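Side-chain contacts in myosin-4 (Saccharomyces cerevisiae, PDB 3MMI), which takes part in localizing specific mRNAs such as ASH1 to the yeast bud as a type V myosin motor recruited through SHE3, here represented by its globular tail: residues S64-G69 against K132-Y137; L108-A113 against Q206-M211; R248-L253 against Q270-V275; A305-Y310 against N322-Y327. All coordinates share one frame; numbering follows the deposited sequence.

The four contacts follow the long, all-helical globular tail from one end to the other. Contacts 1 and 2 alternate along the chain: 64-69, 108-113, 132-137, then 206-211. Their centres are 23 Å apart and they do not touch. Contacts 3 and 4 follow in series, on the opposite side of the chain's centre. The centres of contacts 1 and 4 lie 62 Å apart. Helix 209-234 starts at contact 2 and is followed in the chain by helix 240-257 of contact 3. Contacts 3 and 4 are joined directly, where Ala274 CB meets Ile306 CD1 at 3.6 Å. The tail has no strands, and all four contacts are made by helices or the turns and linkers at their ends.

Contact 1 (S64-G69 against K132-Y137)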
loop_
_atom_site.group_PDB
_atom_site.type_symbol
_atom_site.label_atom_id
_atom_site.label_comp_id
_atom_site.label_asym_id
_atom_site.label_seq_id
_atom_site.Cartn_x
_atom_site.Cartn_y
_atom_site.Cartn_z
ATOM N N SER A 64 -17.654 -27.644 0.140
ATOM C CA SER A 64 -18.072 -29.058 0.381
ATOM C C SER A 64 -18.002 -29.323 1.873
ATOM O O SER A 64 -18.988 -29.664 2.496
ATOM C CB SER A 64 -17.205 -30.073 -0.405
ATOM O OG SER A 64 -17.619 -31.407 -0.136
ATOM N N LEU A 65 -16.835 -29.095 2.448
ATOM C CA LEU A 65 -16.607 -29.299 3.869
ATOM C C LEU A 65 -17.634 -28.611 4.755
ATOM O O LEU A 65 -18.063 -29.175 5.738
ATOM C CB LEU A 65 -15.214 -28.848 4.252
ATOM C CG LEU A 65 -14.044 -29.693 3.779
ATOM C CD1 LEU A 65 -12.753 -28.897 3.932
ATOM C CD2 LEU A 65 -13.914 -30.992 4.618
ATOM N N VAL A 66 -18.061 -27.412 4.388
ATOM C CA VAL A 66 -18.953 -26.662 5.281
ATOM C C VAL A 66 -20.338 -27.232 5.216
ATOM O O VAL A 66 -21.058 -27.301 6.223
ATOM C CB VAL A 66 -19.035 -25.093 4.939
ATOM C CG1 VAL A 66 -20.286 -24.431 5.543
ATOM C CG2 VAL A 66 -17.761 -24.364 5.375
ATOM N N ARG A 67 -20.730 -27.664 4.033
ATOM C CA ARG A 67 -22.040 -28.236 3.804
ATOM C C ARG A 67 -22.226 -29.532 4.533
ATOM O O ARG A 67 -23.301 -29.833 4.985
ATOM C CB ARG A 67 -22.250 -28.503 2.330
ATOM C CG ARG A 67 -23.487 -29.235 2.071
ATOM C CD ARG A 67 -24.333 -28.450 1.187
ATOM N NE ARG A 67 -23.509 -28.172 0.059
ATOM C CZ ARG A 67 -22.758 -29.085 -0.511
ATOM N NH1 ARG A 67 -22.776 -30.306 -0.061
ATOM N NH2 ARG A 67 -21.990 -28.766 -1.529
ATOM N N ASN A 68 -21.148 -30.284 4.629
ATOM C CA ASN A 68 -21.150 -31.580 5.265
ATOM C C ASN A 68 -20.715 -31.419 6.700
ATOM O O ASN A 68 -20.373 -32.399 7.391
ATOM C CB ASN A 68 -20.229 -32.560 4.502
ATOM C CG ASN A 68 -20.719 -32.778 3.086
ATOM O OD1 ASN A 68 -21.902 -33.207 2.911
ATOM N ND2 ASN A 68 -19.878 -32.445 2.071
ATOM N N GLY A 69 -20.696 -30.161 7.129
ATOM C CA GLY A 69 -20.493 -29.819 8.539
ATOM C C GLY A 69 -19.094 -30.095 9.061
ATOM O O GLY A 69 -18.915 -30.228 10.264
ATOM N N LYS A 132 -26.650 -22.589 13.180
ATOM C CA LYS A 132 -26.181 -21.310 13.694
ATOM C C LYS A 132 -24.685 -21.261 14.041
ATOM O O LYS A 132 -24.081 -20.197 13.937
ATOM C CB LYS A 132 -27.039 -20.892 14.902
ATOM C CG LYS A 132 -28.504 -20.558 14.524
ATOM N N LEU A 133 -24.119 -22.420 14.365
ATOM C CA LEU A 133 -22.704 -22.640 14.491
ATOM C C LEU A 133 -21.995 -22.442 13.141
ATOM O O LEU A 133 -20.821 -21.973 13.094
ATOM C CB LEU A 133 -22.482 -24.088 14.955
ATOM C CG LEU A 133 -21.616 -24.192 16.207
ATOM C CD1 LEU A 133 -20.571 -25.304 15.998
ATOM C CD2 LEU A 133 -20.902 -22.870 16.491
ATOM N N THR A 134 -22.674 -22.904 12.070
ATOM C CA THR A 134 -22.150 -22.747 10.711
ATOM C C THR A 134 -22.103 -21.239 10.326
ATOM O O THR A 134 -21.116 -20.751 9.796
ATOM C CB THR A 134 -22.978 -23.555 9.654
ATOM O OG1 THR A 134 -22.617 -24.933 9.759
ATOM C CG2 THR A 134 -22.664 -23.087 8.217
ATOM N N LEU A 135 -23.175 -20.543 10.618
ATOM C CA LEU A 135 -23.190 -19.127 10.467
ATOM C C LEU A 135 -22.054 -18.379 11.216
ATOM O O LEU A 135 -21.424 -17.492 10.634
ATOM C CB LEU A 135 -24.506 -18.530 10.904
ATOM C CG LEU A 135 -25.669 -18.752 9.946
ATOM C CD1 LEU A 135 -26.846 -18.000 10.495
ATOM C CD2 LEU A 135 -25.375 -18.292 8.522
ATOM N N ILE A 136 -21.806 -18.747 12.474
ATOM C CA ILE A 136 -20.693 -18.267 13.242
ATOM C C ILE A 136 -19.353 -18.636 12.641
ATOM O O ILE A 136 -18.490 -17.751 12.569
ATOM C CB ILE A 136 -20.730 -18.783 14.710
ATOM C CG1 ILE A 136 -21.899 -18.139 15.468
ATOM C CG2 ILE A 136 -19.400 -18.584 15.456
ATOM C CD1 ILE A 136 -22.193 -18.831 16.836
ATOM N N TYR A 137 -19.146 -19.908 12.253
ATOM C CA TYR A 137 -17.929 -20.272 11.525
ATOM C C TYR A 137 -17.673 -19.315 10.308
ATOM O O TYR A 137 -16.596 -18.834 10.115
ATOM C CB TYR A 137 -17.958 -21.764 11.079
ATOM C CG TYR A 137 -16.794 -22.107 10.248
ATOM C CD1 TYR A 137 -15.568 -22.408 10.818
ATOM C CD2 TYR A 137 -16.909 -22.056 8.816
ATOM C CE1 TYR A 137 -14.484 -22.672 10.041
ATOM C CE2 TYR A 137 -15.804 -22.364 7.997
ATOM C CZ TYR A 137 -14.612 -22.644 8.617
ATOM O OH TYR A 137 -13.487 -22.874 7.858
#
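Val66, in the last turn of helix 53-67, packs on Thr134 and Tyr137 at the start of helix 132-168, a helix-to-helix contact near one end of the globular tail. The backbones come closest at Val66 and Thr134, with CA atoms 7.4 Å apart. Val66 uses both of its methyls. CG1 meets the Thr134 methyl CG2 at 3.8 Å. CG2 meets Tyr137 CE2, also at 3.8 Å, and approaches the ring obliquely. The division of labour follows from the Val66 torsion: CG1 is anti to the backbone N (chi1 161°), which leaves CG2 beside that N and turned to the tyrosine. Tyr137 CG is likewise anti to its own N (chi1 175°), and this swings the ring across to helix 53-67. The hydroxyl at the far end of the ring hydrogen-bonds Ser74 OG of helix 71-91, which ties down the ring position. Tyr122 from a loop touches both Val66 and Thr134, and Leu71 touches Thr134 and Tyr137. The contact across the two segments is purely apolar. The helix ends at Arg67. Gly69, with positive phi, is the C-prime residue of a Schellman motif: Leu70 N bonds Leu65 O, and Gly69 N makes the weak second bond to Val66 O. This is a glycine Schellman end on helix 53-67, whose last turn packs by Val66 on the first turns of helix 132-168 in the all-helical tail.

Contact 2 (L108-A113 against Q206-M211)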
loop_
_atom_site.group_PDB
_atom_site.type_symbol
_atom_site.label_atom_id
_atom_site.label_comp_id
_atom_site.label_asym_id
_atom_site.label_seq_id
_atom_site.Cartn_x
_atom_site.Cartn_y
_atom_site.Cartn_z
ATOM N N LEU A 108 -7.169 -14.410 -3.620
ATOM C CA LEU A 108 -7.465 -14.392 -2.161
ATOM C C LEU A 108 -8.522 -13.362 -1.836
ATOM O O LEU A 108 -9.314 -13.532 -0.879
ATOM C CB LEU A 108 -6.242 -14.064 -1.328
ATOM C CG LEU A 108 -5.142 -15.106 -1.354
ATOM C CD1 LEU A 108 -4.106 -14.673 -0.342
ATOM C CD2 LEU A 108 -5.639 -16.540 -1.145
ATOM N N SER A 109 -8.564 -12.334 -2.685
ATOM C CA SER A 109 -9.400 -11.194 -2.421
ATOM C C SER A 109 -10.855 -11.557 -2.485
ATOM O O SER A 109 -11.703 -10.804 -2.020
ATOM C CB SER A 109 -9.112 -9.979 -3.329
ATOM O OG SER A 109 -9.841 -10.121 -4.556
ATOM N N ARG A 110 -11.137 -12.739 -2.964
ATOM C CA ARG A 110 -12.522 -13.192 -3.115
ATOM C C ARG A 110 -12.955 -14.074 -1.932
ATOM O O ARG A 110 -14.102 -14.411 -1.840
ATOM C CB ARG A 110 -12.676 -13.980 -4.465
ATOM C CG ARG A 110 -12.696 -13.070 -5.725
ATOM C CD ARG A 110 -12.123 -13.622 -7.000
ATOM N NE ARG A 110 -11.673 -12.516 -7.919
ATOM C CZ ARG A 110 -12.519 -11.928 -8.735
ATOM N NH1 ARG A 110 -13.778 -12.272 -8.689
ATOM N NH2 ARG A 110 -12.146 -11.026 -9.573
ATOM N N LEU A 111 -12.023 -14.531 -1.109
ATOM C CA LEU A 111 -12.355 -15.415 0.068
ATOM C C LEU A 111 -13.348 -14.768 1.060
ATOM O O LEU A 111 -14.326 -15.361 1.428
ATOM C CB LEU A 111 -11.091 -15.850 0.807
ATOM C CG LEU A 111 -10.328 -17.028 0.310
ATOM C CD1 LEU A 111 -9.169 -17.287 1.180
ATOM C CD2 LEU A 111 -11.297 -18.219 0.384
ATOM N N PRO A 112 -13.138 -13.504 1.446
ATOM C CA PRO A 112 -14.098 -12.802 2.306
ATOM C C PRO A 112 -15.525 -12.696 1.778
ATOM O O PRO A 112 -16.482 -12.957 2.534
ATOM C CB PRO A 112 -13.475 -11.405 2.418
ATOM C CG PRO A 112 -12.087 -11.624 2.335
ATOM C CD PRO A 112 -11.957 -12.652 1.227
ATOM N N ALA A 113 -15.710 -12.342 0.504
ATOM C CA ALA A 113 -17.077 -12.321 -0.055
ATOM C C ALA A 113 -17.676 -13.714 -0.264
ATOM O O ALA A 113 -18.905 -13.841 -0.198
ATOM C CB ALA A 113 -17.172 -11.497 -1.428
ATOM N N GLN A 206 -8.288 -9.816 -13.363
ATOM C CA GLN A 206 -9.628 -9.592 -12.840
ATOM C C GLN A 206 -9.776 -9.030 -11.374
ATOM O O GLN A 206 -10.725 -9.400 -10.647
ATOM C CB GLN A 206 -10.489 -10.870 -13.012
ATOM C CG GLN A 206 -10.931 -11.167 -14.515
ATOM C CD GLN A 206 -11.633 -12.555 -14.660
ATOM O OE1 GLN A 206 -12.756 -12.755 -14.174
ATOM N NE2 GLN A 206 -10.932 -13.516 -15.250
ATOM N N VAL A 207 -8.923 -8.079 -10.954
ATOM C CA VAL A 207 -9.168 -7.553 -9.639
ATOM C C VAL A 207 -10.434 -6.702 -9.617
ATOM O O VAL A 207 -10.683 -5.951 -10.515
ATOM C CB VAL A 207 -7.898 -6.984 -8.908
ATOM C CG1 VAL A 207 -6.594 -7.421 -9.516
ATOM C CG2 VAL A 207 -7.971 -5.487 -8.646
ATOM N N VAL A 208 -11.265 -6.852 -8.600
ATOM C CA VAL A 208 -12.512 -6.099 -8.550
ATOM C C VAL A 208 -12.218 -4.587 -8.542
ATOM O O VAL A 208 -11.179 -4.151 -8.039
ATOM C CB VAL A 208 -13.418 -6.463 -7.305
ATOM C CG1 VAL A 208 -13.640 -7.900 -7.300
ATOM C CG2 VAL A 208 -12.764 -6.091 -5.954
ATOM N N ASP A 209 -13.155 -3.819 -9.078
ATOM C CA ASP A 209 -13.034 -2.384 -9.202
ATOM C C ASP A 209 -12.634 -1.641 -7.925
ATOM O O ASP A 209 -11.706 -0.845 -7.949
ATOM C CB ASP A 209 -14.317 -1.757 -9.732
ATOM C CG ASP A 209 -14.194 -1.394 -11.203
ATOM O OD1 ASP A 209 -13.526 -0.351 -11.547
ATOM O OD2 ASP A 209 -14.724 -2.189 -12.042
ATOM N N SER A 210 -13.331 -1.883 -6.832
ATOM C CA SER A 210 -13.033 -1.238 -5.613
ATOM C C SER A 210 -11.659 -1.614 -5.074
ATOM O O SER A 210 -11.088 -0.791 -4.393
ATOM C CB SER A 210 -14.090 -1.597 -4.583
ATOM O OG SER A 210 -14.054 -3.025 -4.418
ATOM N N MET A 211 -11.103 -2.785 -5.365
ATOM C CA MET A 211 -9.739 -3.032 -4.982
ATOM C C MET A 211 -8.713 -2.385 -5.928
ATOM O O MET A 211 -7.566 -2.086 -5.556
ATOM C CB MET A 211 -9.547 -4.532 -4.839
ATOM C CG MET A 211 -8.275 -4.967 -4.131
ATOM S SD MET A 211 -8.000 -4.407 -2.389
ATOM C CE MET A 211 -9.594 -4.617 -1.696
#
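Arg110 sits at the third position of a type I beta turn, Leu108 to Leu111, and faces Gln206 and Val208 in the linker between helices 185-204 and 209-234. The turn is closed by Leu111 N to Leu108 O at 2.9 Å. Arg110 alone reaches across. Its NH2 meets the backbone carbonyl Gln206 O at the edge of the guanidinium, near its plane. The modelled separation from NH2 to O is 2.4 Å, and the N-H...O angle is only 119°. A hydrogen bond is indicated, but its exact length is doubtful. Val208 CG1 lies over one face of the same guanidinium, 4.1 Å from NH2. The arginine chain bends at chi2 (148°). NE hydrogen-bonds back to Ser106 O, which fixes the guanidinium from its own side. Gln206, with positive phi, lies just past the end of helix 185-204, as the C-prime residue of a Schellman motif. Val208 then takes the N-cap position of helix 209-234. Around the contact, Arg110 also touches Leu52 of a loop and Ile55 of helix 53-67. Ser109 rests on Phe149 of helix 132-168, and Leu111 packs on helices 53-67 and 71-91; no strands are present.

Contact 3 (R248-L253 against Q270-V275); sequences RNIERL and QIIQAV
Glu251 brings the one flat group to this contact, a carboxylate whose OE1 lies 4.3 Å from Ile272 CD1. No ring or amide joins it, and the rest is branched aliphatic packing. Ile250 is the centre, reaching from helix 240-257 to helix 269-279 within the DIL domain region of the globular tail. Its CD1 fits between two neighbours: Ile271 CG1 at 3.9 Å and Ile272 CD1 at 3.9 Å. Its other branch, CG2, meets the same Ile272 CD1 at 3.7 Å. Ile272 therefore touches both branches of Ile250 with a single methyl. Its CG1 stands beside the backbone N, and a turn at chi2 (-61°) brings CD1 to helix 240-257. Ile271 uses its other branch as well, with CG2 4.1 Å from Ile250 CD1. The short helix segments run nearly antiparallel, at 153°, and their axes stay 11.4 Å apart. That spacing leaves room for full isoleucine side chains between the backbones. Ile271 also touches Leu227 of helix 209-234, and Val275 rests on Val246, one turn before Ile250. Glu251 sits at the exposed border, with Asp247 OD1 near its OE1. Two like charges so close would tend to raise the proton affinity of one of them. No hydrogen bond or salt bridge joins the segments. The chemistry implies cohesion by burial of isoleucine methyls, consistent with their fit, more than polar bonding, guiding how the helices meet.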
loop_
_atom_site.group_PDB
_atom_site.type_symbol
_atom_site.label_atom_id
_atom_site.label_comp_id
_atom_site.label_asym_id
_atom_site.label_seq_id
_atom_site.Cartn_x
_atom_site.Cartn_y
_atom_site.Cartn_z
ATOM N N ARG A 248 5.230 21.104 -9.231
ATOM C CA ARG A 248 4.943 20.790 -10.619
ATOM C C ARG A 248 5.226 19.327 -10.966
ATOM O O ARG A 248 4.475 18.729 -11.738
ATOM C CB ARG A 248 5.739 21.711 -11.549
ATOM C CG ARG A 248 5.757 23.166 -11.114
ATOM N N ASN A 249 6.294 18.738 -10.423
ATOM C CA ASN A 249 6.598 17.359 -10.817
ATOM C C ASN A 249 5.530 16.512 -10.238
ATOM O O ASN A 249 5.098 15.490 -10.877
ATOM C CB ASN A 249 7.994 16.891 -10.370
ATOM C CG ASN A 249 9.099 17.610 -11.105
ATOM O OD1 ASN A 249 10.270 17.690 -10.648
ATOM N ND2 ASN A 249 8.809 18.032 -12.283
ATOM N N ILE A 250 5.079 16.885 -9.039
ATOM C CA ILE A 250 4.079 16.074 -8.362
ATOM C C ILE A 250 2.768 16.103 -9.174
ATOM O O ILE A 250 2.100 15.111 -9.449
ATOM C CB ILE A 250 3.855 16.546 -6.868
ATOM C CG1 ILE A 250 5.043 16.075 -5.967
ATOM C CG2 ILE A 250 2.571 15.994 -6.332
ATOM C CD1 ILE A 250 4.932 16.595 -4.601
ATOM N N GLU A 251 2.411 17.306 -9.532
ATOM C CA GLU A 251 1.178 17.514 -10.369
ATOM C C GLU A 251 1.269 16.782 -11.705
ATOM O O GLU A 251 0.336 16.168 -12.103
ATOM C CB GLU A 251 0.809 18.987 -10.619
ATOM C CG GLU A 251 0.629 19.957 -9.400
ATOM C CD GLU A 251 0.295 19.321 -7.984
ATOM O OE1 GLU A 251 1.144 19.482 -7.019
ATOM O OE2 GLU A 251 -0.798 18.679 -7.820
ATOM N N ARG A 252 2.435 16.699 -12.303
ATOM C CA ARG A 252 2.658 15.839 -13.404
ATOM C C ARG A 252 2.430 14.380 -13.073
ATOM O O ARG A 252 1.728 13.710 -13.809
ATOM C CB ARG A 252 4.104 16.015 -13.899
ATOM C CG ARG A 252 4.155 16.128 -15.341
ATOM C CD ARG A 252 5.594 16.215 -15.849
ATOM N NE ARG A 252 5.677 15.659 -17.189
ATOM C CZ ARG A 252 6.763 15.754 -17.976
ATOM N NH1 ARG A 252 7.861 16.433 -17.602
ATOM N NH2 ARG A 252 6.713 15.237 -19.167
ATOM N N LEU A 253 3.079 13.865 -12.019
ATOM C CA LEU A 253 2.842 12.479 -11.527
ATOM C C LEU A 253 1.360 12.213 -11.276
ATOM O O LEU A 253 0.830 11.135 -11.628
ATOM C CB LEU A 253 3.633 12.269 -10.243
ATOM C CG LEU A 253 3.560 10.869 -9.664
ATOM C CD1 LEU A 253 4.947 10.524 -9.032
ATOM C CD2 LEU A 253 2.393 10.791 -8.728
ATOM N N GLN A 270 1.802 14.400 3.082
ATOM C CA GLN A 270 3.048 14.795 3.766
ATOM C C GLN A 270 3.947 15.448 2.807
ATOM O O GLN A 270 4.491 16.510 3.099
ATOM C CB GLN A 270 3.667 13.608 4.469
ATOM C CG GLN A 270 3.104 13.457 5.875
ATOM C CD GLN A 270 1.780 12.796 5.896
ATOM O OE1 GLN A 270 1.598 11.809 5.192
ATOM N NE2 GLN A 270 0.846 13.274 6.770
ATOM N N ILE A 271 4.076 14.867 1.588
ATOM C CA ILE A 271 5.103 15.394 0.704
ATOM C C ILE A 271 4.559 16.683 0.107
ATOM O O ILE A 271 5.271 17.639 -0.062
ATOM C CB ILE A 271 5.594 14.441 -0.462
ATOM C CG1 ILE A 271 6.523 15.216 -1.345
ATOM C CG2 ILE A 271 4.438 13.999 -1.429
ATOM C CD1 ILE A 271 7.896 15.570 -0.679
ATOM N N ILE A 272 3.238 16.759 -0.148
ATOM C CA ILE A 272 2.622 18.004 -0.587
ATOM C C ILE A 272 2.740 19.153 0.464
ATOM O O ILE A 272 3.198 20.248 0.120
ATOM C CB ILE A 272 1.084 17.887 -0.941
ATOM C CG1 ILE A 272 0.745 16.962 -2.160
ATOM C CG2 ILE A 272 0.389 19.259 -1.093
ATOM C CD1 ILE A 272 1.363 17.490 -3.210
ATOM N N GLN A 273 2.467 18.909 1.729
ATOM C CA GLN A 273 2.691 19.936 2.738
ATOM C C GLN A 273 4.143 20.380 2.896
ATOM O O GLN A 273 4.367 21.522 3.125
ATOM C CB GLN A 273 2.123 19.557 4.091
ATOM C CG GLN A 273 0.700 19.153 4.097
ATOM C CD GLN A 273 -0.228 20.262 4.303
ATOM O OE1 GLN A 273 -0.031 21.379 3.851
ATOM N NE2 GLN A 273 -1.281 19.966 4.990
ATOM N N ALA A 274 5.092 19.458 2.715
ATOM C CA ALA A 274 6.575 19.735 2.940
ATOM C C ALA A 274 6.959 20.728 1.855
ATOM O O ALA A 274 7.606 21.717 2.092
ATOM C CB ALA A 274 7.373 18.423 2.756
ATOM N N VAL A 275 6.545 20.463 0.607
ATOM C CA VAL A 275 6.997 21.408 -0.397
ATOM C C VAL A 275 6.158 22.694 -0.379
ATOM O O VAL A 275 6.647 23.779 -0.783
ATOM C CB VAL A 275 7.083 20.796 -1.851
ATOM C CG1 VAL A 275 8.027 19.543 -1.849
ATOM C CG2 VAL A 275 5.705 20.466 -2.413
#

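Contact 4 (A305-Y310 against N322-Y327)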
loop_
_atom_site.group_PDB
_atom_site.type_symbol
_atom_site.label_atom_id
_atom_site.label_comp_id
_atom_site.label_asym_id
_atom_site.label_seq_id
_atom_site.Cartn_x
_atom_site.Cartn_y
_atom_site.Cartn_z
ATOM N N ALA A 305 12.746 19.558 10.523
ATOM C CA ALA A 305 13.730 18.946 9.565
ATOM C C ALA A 305 13.744 19.697 8.247
ATOM O O ALA A 305 14.770 19.881 7.539
ATOM C CB ALA A 305 13.388 17.507 9.330
ATOM N N ILE A 306 12.560 20.123 7.841
ATOM C CA ILE A 306 12.444 20.754 6.513
ATOM C C ILE A 306 13.061 22.165 6.531
ATOM O O ILE A 306 13.840 22.535 5.669
ATOM C CB ILE A 306 10.987 20.888 6.028
ATOM C CG1 ILE A 306 10.360 19.529 5.596
ATOM C CG2 ILE A 306 10.853 21.973 4.932
ATOM C CD1 ILE A 306 8.900 19.562 5.858
ATOM N N LEU A 307 12.764 22.923 7.564
ATOM C CA LEU A 307 13.317 24.248 7.696
ATOM C C LEU A 307 14.853 24.338 8.035
ATOM O O LEU A 307 15.463 25.365 7.737
ATOM C CB LEU A 307 12.583 25.007 8.826
ATOM C CG LEU A 307 11.028 25.162 8.675
ATOM C CD1 LEU A 307 10.304 25.900 9.757
ATOM C CD2 LEU A 307 10.773 25.883 7.398
ATOM N N LEU A 308 15.445 23.357 8.735
ATOM C CA LEU A 308 16.886 23.383 8.968
ATOM C C LEU A 308 17.629 23.220 7.662
ATOM O O LEU A 308 18.781 23.543 7.607
ATOM C CB LEU A 308 17.279 22.218 9.966
ATOM C CG LEU A 308 16.784 22.538 11.372
ATOM C CD1 LEU A 308 16.766 21.320 12.253
ATOM C CD2 LEU A 308 17.552 23.699 11.976
ATOM N N LYS A 309 16.990 22.600 6.648
ATOM C CA LYS A 309 17.580 22.356 5.302
ATOM C C LYS A 309 17.435 23.628 4.392
ATOM O O LYS A 309 17.840 23.655 3.221
ATOM C CB LYS A 309 16.909 21.170 4.618
ATOM C CG LYS A 309 17.109 19.897 5.390
ATOM C CD LYS A 309 16.333 18.806 4.674
ATOM C CE LYS A 309 17.062 18.485 3.456
ATOM N NZ LYS A 309 17.303 16.971 3.273
ATOM N N TYR A 310 16.811 24.667 4.912
ATOM C CA TYR A 310 16.547 25.806 4.078
ATOM C C TYR A 310 17.750 26.703 3.757
ATOM O O TYR A 310 18.295 27.349 4.609
ATOM C CB TYR A 310 15.468 26.706 4.659
ATOM C CG TYR A 310 14.851 27.589 3.607
ATOM C CD1 TYR A 310 13.591 27.304 3.067
ATOM C CD2 TYR A 310 15.551 28.702 3.110
ATOM C CE1 TYR A 310 13.051 28.084 2.055
ATOM C CE2 TYR A 310 15.019 29.499 2.120
ATOM C CZ TYR A 310 13.752 29.180 1.591
ATOM O OH TYR A 310 13.194 29.980 0.570
ATOM N N ASN A 322 15.642 32.824 13.405
ATOM C CA ASN A 322 16.034 32.074 14.569
ATOM C C ASN A 322 14.934 31.923 15.553
ATOM O O ASN A 322 14.740 30.894 16.141
ATOM C CB ASN A 322 17.295 32.680 15.181
ATOM C CG ASN A 322 18.466 32.557 14.264
ATOM O OD1 ASN A 322 19.165 33.504 14.118
ATOM N ND2 ASN A 322 18.668 31.425 13.636
ATOM N N GLU A 323 14.158 32.966 15.650
ATOM C CA GLU A 323 12.964 32.969 16.469
ATOM C C GLU A 323 11.968 31.836 16.153
ATOM O O GLU A 323 11.444 31.169 17.062
ATOM C CB GLU A 323 12.284 34.307 16.360
ATOM C CG GLU A 323 11.278 34.532 17.493
ATOM N N ILE A 324 11.846 31.504 14.893
ATOM C CA ILE A 324 11.101 30.326 14.528
ATOM C C ILE A 324 11.757 28.994 14.774
ATOM O O ILE A 324 11.078 28.091 15.284
ATOM C CB ILE A 324 10.562 30.476 13.086
ATOM C CG1 ILE A 324 9.362 31.348 13.242
ATOM C CG2 ILE A 324 10.127 29.160 12.446
ATOM C CD1 ILE A 324 9.132 32.173 11.906
ATOM N N LEU A 325 13.066 28.931 14.455
ATOM C CA LEU A 325 13.926 27.718 14.710
ATOM C C LEU A 325 13.870 27.362 16.218
ATOM O O LEU A 325 13.631 26.246 16.634
ATOM C CB LEU A 325 15.357 27.973 14.244
ATOM C CG LEU A 325 15.519 28.067 12.740
ATOM C CD1 LEU A 325 16.965 28.405 12.424
ATOM C CD2 LEU A 325 15.024 26.825 11.980
ATOM N N ASN A 326 13.987 28.403 17.012
ATOM C CA ASN A 326 13.937 28.380 18.454
ATOM C C ASN A 326 12.658 27.871 19.097
ATOM O O ASN A 326 12.688 26.986 19.878
ATOM C CB ASN A 326 14.230 29.767 18.946
ATOM C CG ASN A 326 14.833 29.774 20.280
ATOM O OD1 ASN A 326 14.193 30.069 21.276
ATOM N ND2 ASN A 326 16.091 29.462 20.321
ATOM N N TYR A 327 11.552 28.487 18.757
ATOM C CA TYR A 327 10.192 27.978 19.093
ATOM C C TYR A 327 9.928 26.512 18.700
ATOM O O TYR A 327 9.500 25.723 19.479
ATOM C CB TYR A 327 9.162 28.903 18.378
ATOM C CG TYR A 327 7.744 28.471 18.609
ATOM C CD1 TYR A 327 7.239 28.452 19.915
ATOM C CD2 TYR A 327 6.955 27.976 17.566
ATOM C CE1 TYR A 327 5.933 28.005 20.192
ATOM C CE2 TYR A 327 5.560 27.592 17.828
ATOM C CZ TYR A 327 5.084 27.651 19.133
ATOM O OH TYR A 327 3.821 27.210 19.514
#
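Leu307 and Ile324 form the buried half of this contact, and Leu308 with the end of Leu325 forms its outer half. On the inner side Leu307 CD1 meets Ile324 CG2 at 4.2 Å. Phe288 of helix 285-292 touches both residues. Leu307 CB also lies 4.4 Å from Leu325 CD2, so Leu325 spans the two halves. The backbones approach most closely at Leu308 and Leu325, whose CA atoms are 7.8 Å apart.

The contact pairs two helices consecutive in the chain, joined by a loop, within the Dilute family region of the globular tail. Helix 300-308 ends here, and helix 322-338 begins at Asn322, one turn before Leu325. Residues 314-318 of the loop are not modelled, consistent with mobility. Just past the end of the first helix, Lys309 NZ hydrogen-bonds the carbonyls of Leu231 and Ile232 near the C-terminus of helix 209-234.

On the outer side the two leucines meet methyl to methyl, Leu308 CD2 to Leu325 CD2 at 4.0 Å. Their side chains cross at a slant. With CG beside the backbone N in both (chi1 -71° in Leu308 and -69° in Leu325), their CD2 methyls end up in contact. The two halves differ in burial more than in distance. Leu307 and Ile324 are both buried, whereas Leu325 is partly exposed and Leu308 is exposed. Both outer leucines also touch a crystal neighbour. No hydrogen bond crosses between the segments on either side.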